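Glp_546_48378_50642 (Giardia intestinalis, PDB 2QVW) cleaves double-stranded RNA into short interfering RNAs of 21 to 23 base pairs in the RNA interference pathway, probably with manganese or magnesium as cofactor. Local coordinates at residues L6-T11 with W21-D26; G609-A614 with A641-V646. One frame throughout, in Å; residues are numbered along the deposited sequence.

Contact 1: residues L6-T11 with W21-D26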
loop_
_atom_site.group_PDB
_atom_site.type_symbol
_atom_site.label_atom_id
_atom_site.label_comp_id
_atom_site.label_asym_id
_atom_site.label_seq_id
_atom_site.Cartn_x
_atom_site.Cartn_y
_atom_site.Cartn_z
ATOM N N LEU A 6 -20.964 8.754 -3.893
ATOM C CA LEU A 6 -19.728 9.122 -3.230
ATOM C C LEU A 6 -19.081 10.203 -4.069
ATOM O O LEU A 6 -18.935 10.051 -5.280
ATOM C CB LEU A 6 -18.797 7.918 -3.130
ATOM C CG LEU A 6 -19.219 6.773 -2.206
ATOM C CD1 LEU A 6 -20.504 6.131 -2.688
ATOM C CD2 LEU A 6 -18.103 5.744 -2.164
ATOM N N GLY A 7 -18.706 11.298 -3.421
ATOM C CA GLY A 7 -18.090 12.403 -4.132
ATOM C C GLY A 7 -16.584 12.300 -4.207
ATOM O O GLY A 7 -15.944 11.757 -3.311
ATOM N N HIS A 8 -16.025 12.824 -5.292
ATOM C CA HIS A 8 -14.586 12.823 -5.529
ATOM C C HIS A 8 -14.266 14.114 -6.269
ATOM O O HIS A 8 -14.905 14.426 -7.266
ATOM C CB HIS A 8 -14.183 11.625 -6.400
ATOM C CG HIS A 8 -14.274 10.300 -5.706
ATOM N ND1 HIS A 8 -13.463 9.957 -4.648
ATOM C CD2 HIS A 8 -15.060 9.222 -5.942
ATOM C CE1 HIS A 8 -13.743 8.724 -4.261
ATOM N NE2 HIS A 8 -14.709 8.256 -5.030
ATOM N N CYS A 9 -13.285 14.863 -5.782
ATOM C CA CYS A 9 -12.908 16.124 -6.421
ATOM C C CYS A 9 -11.771 15.954 -7.418
ATOM O O CYS A 9 -10.596 15.988 -7.056
ATOM C CB CYS A 9 -12.496 17.161 -5.372
ATOM S SG CYS A 9 -13.837 17.770 -4.327
ATOM N N CYS A 10 -12.112 15.775 -8.685
ATOM C CA CYS A 10 -11.079 15.616 -9.688
ATOM C C CYS A 10 -10.417 16.953 -9.961
ATOM O O CYS A 10 -10.962 18.015 -9.643
ATOM C CB CYS A 10 -11.658 15.052 -10.989
ATOM S SG CYS A 10 -12.382 13.404 -10.821
ATOM N N THR A 11 -9.228 16.874 -10.546
ATOM C CA THR A 11 -8.437 18.036 -10.908
ATOM C C THR A 11 -7.540 17.589 -12.049
ATOM O O THR A 11 -6.552 16.900 -11.834
ATOM C CB THR A 11 -7.555 18.515 -9.738
ATOM O OG1 THR A 11 -8.369 18.751 -8.582
ATOM C CG2 THR A 11 -6.855 19.803 -10.101
ATOM N N TRP A 21 -13.540 18.832 -11.212
ATOM C CA TRP A 21 -14.805 18.143 -11.453
ATOM C C TRP A 21 -15.237 17.357 -10.237
ATOM O O TRP A 21 -14.406 16.947 -9.435
ATOM C CB TRP A 21 -14.678 17.160 -12.608
ATOM C CG TRP A 21 -14.106 17.736 -13.843
ATOM C CD1 TRP A 21 -12.792 18.036 -14.078
ATOM C CD2 TRP A 21 -14.820 18.080 -15.042
ATOM N NE1 TRP A 21 -12.643 18.544 -15.356
ATOM C CE2 TRP A 21 -13.870 18.581 -15.967
ATOM C CE3 TRP A 21 -16.168 18.013 -15.426
ATOM C CZ2 TRP A 21 -14.226 19.011 -17.248
ATOM C CZ3 TRP A 21 -16.523 18.442 -16.702
ATOM C CH2 TRP A 21 -15.553 18.934 -17.596
ATOM N N LEU A 22 -16.540 17.141 -10.109
ATOM C CA LEU A 22 -17.073 16.367 -8.993
ATOM C C LEU A 22 -17.498 15.007 -9.520
ATOM O O LEU A 22 -18.499 14.895 -10.224
ATOM C CB LEU A 22 -18.281 17.069 -8.355
ATOM C CG LEU A 22 -19.126 16.211 -7.397
ATOM C CD1 LEU A 22 -18.287 15.743 -6.226
ATOM C CD2 LEU A 22 -20.311 17.002 -6.900
ATOM N N LEU A 23 -16.737 13.976 -9.181
ATOM C CA LEU A 23 -17.054 12.641 -9.639
ATOM C C LEU A 23 -17.971 11.910 -8.681
ATOM O O LEU A 23 -17.651 11.734 -7.512
ATOM C CB LEU A 23 -15.781 11.819 -9.853
ATOM C CG LEU A 23 -16.021 10.331 -10.144
ATOM C CD1 LEU A 23 -17.068 10.155 -11.231
ATOM C CD2 LEU A 23 -14.721 9.699 -10.552
ATOM N N LEU A 24 -19.114 11.471 -9.195
ATOM C CA LEU A 24 -20.092 10.744 -8.403
ATOM C C LEU A 24 -20.043 9.269 -8.768
ATOM O O LEU A 24 -20.291 8.895 -9.913
ATOM C CB LEU A 24 -21.489 11.301 -8.670
ATOM C CG LEU A 24 -21.615 12.811 -8.428
ATOM C CD1 LEU A 24 -22.989 13.300 -8.845
ATOM C CD2 LEU A 24 -21.351 13.109 -6.957
ATOM N N LEU A 25 -19.709 8.437 -7.792
ATOM C CA LEU A 25 -19.642 7.003 -8.006
ATOM C C LEU A 25 -20.702 6.317 -7.177
ATOM O O LEU A 25 -20.969 6.711 -6.046
ATOM C CB LEU A 25 -18.278 6.468 -7.602
ATOM C CG LEU A 25 -17.135 6.816 -8.540
ATOM C CD1 LEU A 25 -15.874 6.124 -8.060
ATOM C CD2 LEU A 25 -17.483 6.368 -9.948
ATOM N N ASP A 26 -21.304 5.283 -7.743
ATOM C CA ASP A 26 -22.331 4.537 -7.044
ATOM C C ASP A 26 -21.691 3.438 -6.221
ATOM O O ASP A 26 -22.381 2.553 -5.733
ATOM C CB ASP A 26 -23.303 3.916 -8.045
ATOM C CG ASP A 26 -22.709 2.729 -8.779
ATOM O OD1 ASP A 26 -21.504 2.775 -9.116
ATOM O OD2 ASP A 26 -23.454 1.755 -9.033
#

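Contact 2: residues G609-A614 with A641-V646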
loop_
_atom_site.group_PDB
_atom_site.type_symbol
_atom_site.label_atom_id
_atom_site.label_comp_id
_atom_site.label_asym_id
_atom_site.label_seq_id
_atom_site.Cartn_x
_atom_site.Cartn_y
_atom_site.Cartn_z
ATOM N N GLY A 609 20.120 -2.545 45.281
ATOM C CA GLY A 609 21.334 -1.910 45.777
ATOM C C GLY A 609 21.765 -0.714 44.941
ATOM O O GLY A 609 21.853 0.412 45.440
ATOM N N SER A 610 22.056 -0.969 43.669
ATOM C CA SER A 610 22.454 0.074 42.732
ATOM C C SER A 610 21.839 -0.353 41.413
ATOM O O SER A 610 21.147 0.420 40.769
ATOM C CB SER A 610 23.973 0.143 42.595
ATOM O OG SER A 610 24.422 -0.857 41.688
ATOM N N LYS A 611 22.089 -1.592 41.010
ATOM C CA LYS A 611 21.494 -2.088 39.780
ATOM C C LYS A 611 19.995 -1.806 39.873
ATOM O O LYS A 611 19.326 -1.600 38.864
ATOM C CB LYS A 611 21.731 -3.593 39.626
ATOM C CG LYS A 611 23.004 -3.956 38.887
ATOM C CD LYS A 611 23.274 -5.446 38.961
ATOM C CE LYS A 611 24.595 -5.786 38.301
ATOM N NZ LYS A 611 25.040 -7.172 38.607
ATOM N N HIS A 612 19.473 -1.792 41.094
ATOM C CA HIS A 612 18.066 -1.511 41.287
ATOM C C HIS A 612 17.881 -0.004 41.348
ATOM O O HIS A 612 16.836 0.516 40.983
ATOM C CB HIS A 612 17.560 -2.126 42.585
ATOM C CG HIS A 612 16.102 -1.877 42.835
ATOM N ND1 HIS A 612 15.104 -2.580 42.194
ATOM C CD2 HIS A 612 15.474 -0.981 43.636
ATOM C CE1 HIS A 612 13.926 -2.129 42.590
ATOM N NE2 HIS A 612 14.122 -1.158 43.464
ATOM N N ILE A 613 18.900 0.696 41.823
ATOM C CA ILE A 613 18.828 2.144 41.918
ATOM C C ILE A 613 18.892 2.728 40.518
ATOM O O ILE A 613 18.145 3.643 40.177
ATOM C CB ILE A 613 19.995 2.710 42.738
ATOM C CG1 ILE A 613 20.081 1.991 44.085
ATOM C CG2 ILE A 613 19.809 4.203 42.936
ATOM C CD1 ILE A 613 18.811 2.043 44.911
ATOM N N ALA A 614 19.797 2.192 39.710
ATOM C CA ALA A 614 19.961 2.642 38.337
ATOM C C ALA A 614 18.695 2.256 37.597
ATOM O O ALA A 614 18.182 3.015 36.784
ATOM C CB ALA A 614 21.165 1.969 37.706
ATOM N N ALA A 641 18.786 -5.840 32.331
ATOM C CA ALA A 641 19.457 -5.208 31.196
ATOM C C ALA A 641 20.814 -4.674 31.632
ATOM O O ALA A 641 21.746 -4.573 30.818
ATOM C CB ALA A 641 18.614 -4.066 30.648
ATOM N N LEU A 642 20.906 -4.339 32.920
ATOM C CA LEU A 642 22.116 -3.790 33.515
ATOM C C LEU A 642 23.163 -4.838 33.883
ATOM O O LEU A 642 24.354 -4.641 33.635
ATOM C CB LEU A 642 21.744 -2.984 34.750
ATOM C CG LEU A 642 20.836 -1.798 34.427
ATOM C CD1 LEU A 642 19.999 -1.464 35.650
ATOM C CD2 LEU A 642 21.671 -0.596 33.966
ATOM N N THR A 643 22.733 -5.942 34.481
ATOM C CA THR A 643 23.661 -6.990 34.860
ATOM C C THR A 643 24.283 -7.552 33.593
ATOM O O THR A 643 23.586 -7.817 32.619
ATOM C CB THR A 643 22.942 -8.110 35.596
ATOM O OG1 THR A 643 22.187 -8.884 34.654
ATOM C CG2 THR A 643 22.007 -7.529 36.643
ATOM N N PRO A 644 25.609 -7.749 33.602
ATOM C CA PRO A 644 26.383 -8.272 32.477
ATOM C C PRO A 644 25.794 -9.456 31.734
ATOM O O PRO A 644 24.717 -9.353 31.149
ATOM C CB PRO A 644 27.743 -8.594 33.105
ATOM C CG PRO A 644 27.411 -8.831 34.529
ATOM C CD PRO A 644 26.442 -7.722 34.813
ATOM N N HIS A 645 26.522 -10.567 31.756
ATOM C CA HIS A 645 26.150 -11.803 31.068
ATOM C C HIS A 645 24.660 -12.044 30.757
ATOM O O HIS A 645 24.321 -12.772 29.814
ATOM C CB HIS A 645 26.706 -12.990 31.858
ATOM C CG HIS A 645 28.192 -12.947 32.033
ATOM N ND1 HIS A 645 29.067 -13.004 30.968
ATOM C CD2 HIS A 645 28.958 -12.829 33.143
ATOM C CE1 HIS A 645 30.307 -12.922 31.417
ATOM N NE2 HIS A 645 30.269 -12.815 32.732
ATOM N N VAL A 646 23.781 -11.421 31.536
ATOM C CA VAL A 646 22.342 -11.590 31.382
ATOM C C VAL A 646 21.650 -10.788 30.273
ATOM O O VAL A 646 20.710 -11.276 29.647
ATOM C CB VAL A 646 21.648 -11.268 32.714
ATOM C CG1 VAL A 646 20.226 -11.755 32.693
ATOM C CG2 VAL A 646 22.413 -11.902 33.860
#

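Contact 1: residues L6-T11 with W21-D26
Leu-6 to Cys-10 pair with Trp-21 to Leu-25 as the two arms of an antiparallel beta hairpin, within a larger antiparallel sheet built mostly from the N-terminal region. The tight part lies at His-8, Cys-10, Leu-23 and Leu-25, where helix 267-284 packs through Ile-270 and Ile-274. Here CB of His-8 lies 3.8 Å from CB of Leu-23, and Cys-10 SG rests 3.9 Å from that same Leu-23 CB; a small, weakly polar thiol suits this buried place. With CG anti to its carbonyl carbon (chi1 -71°), His-8 packs its flat ring on Leu-25, whose CD1 lies 3.8 Å from His-8 CD2. On the same face the large indole of Trp-21 lies against Tyr-69 and Leu-73 of helix 60-77, with a cation-pi contact to Arg-260.

Leu-6 and Cys-9 are the partly exposed places. On the face of Cys-9, cross-strand packing is sparser, yet Leu-22 and Leu-24 are buried against Leu-117 and Val-56. Gly-7 has no side chain, and Leu-22 CD1 comes within 3.9 Å of its CA. Paired backbone bonds join Leu-6 with Leu-25 and Cys-10 with Trp-21, the strands continuing beyond the second pair toward the turn; there Cys-10 N meets Trp-21 O at 2.7 Å.

Contact 2: residues G609-A614 with A641-V646
Lys-611, in the first turn of helix 611-620, makes most of this contact, reaching over the C-terminal end of helix 631-642 and the turn that follows. Before it, Ser-610 holds the N-cap position, although its hydroxyl makes no capping bond; its side chain touches Val-705 of helix 701-709. The lysine chain leaves with CG beside its own backbone N (chi1 -90°) and then runs extended, which carries the aliphatic part across Thr-643 at about a right angle. CD, CE and NZ all pass the threonine methyl, with Lys-611 CD 3.4 Å from Thr-643 CG2. Beyond that methyl, Lys-611 NZ ends 4.1 Å from Pro-644 CD. A long, flexible side chain suits this partly exposed edge, since its methylenes can lie on the threonine methyl while the chain carries NZ on to the edge of Pro-644.

Threonine is equally apt here: its methyl meets the lysine, while OG1 hydrogen-bonds back to the carbonyl of Ile-640 in the last turn of helix 631-642.

One turn on, Ala-614 points its small CB toward the buried Leu-642, whose CD1 lies 4.2 Å away. Leu-642 CD1 also lies beside Lys-611 O, so one leucine branch touches both Lys-611 and Ala-614. No hydrogen bond crosses between the segments. The arrangement is helix-end packing in the all-helical RNase III fold, where the side chain of Pro-644 stands about 7 Å from a bound manganese ion and about 11 Å from those of the manganese ligands Glu-651 and Asp-722.

How the contacts relate
Contacts 1 and 2 lie on opposite sides of the chain's centre, their own centres about 61 Å apart, and share no structural element. Contact 1 is buried and joins neighbouring strands of a sheet built mostly from the N-terminal region, away from the annotated metal sites. Contact 2 is only partly buried, and it brings together two helices at the second RNase III domain, near its bound manganese. Their chemistry follows from this. In the sheet, backbone hydrogen bonds fix the pairing, and leucine, cysteine, histidine and tryptophan side chains line the covered face. Between the helices no hydrogen bond crosses, and van der Waals packing, mostly of side chains, makes the contact, running from buried leucine and alanine to an outlying lysine.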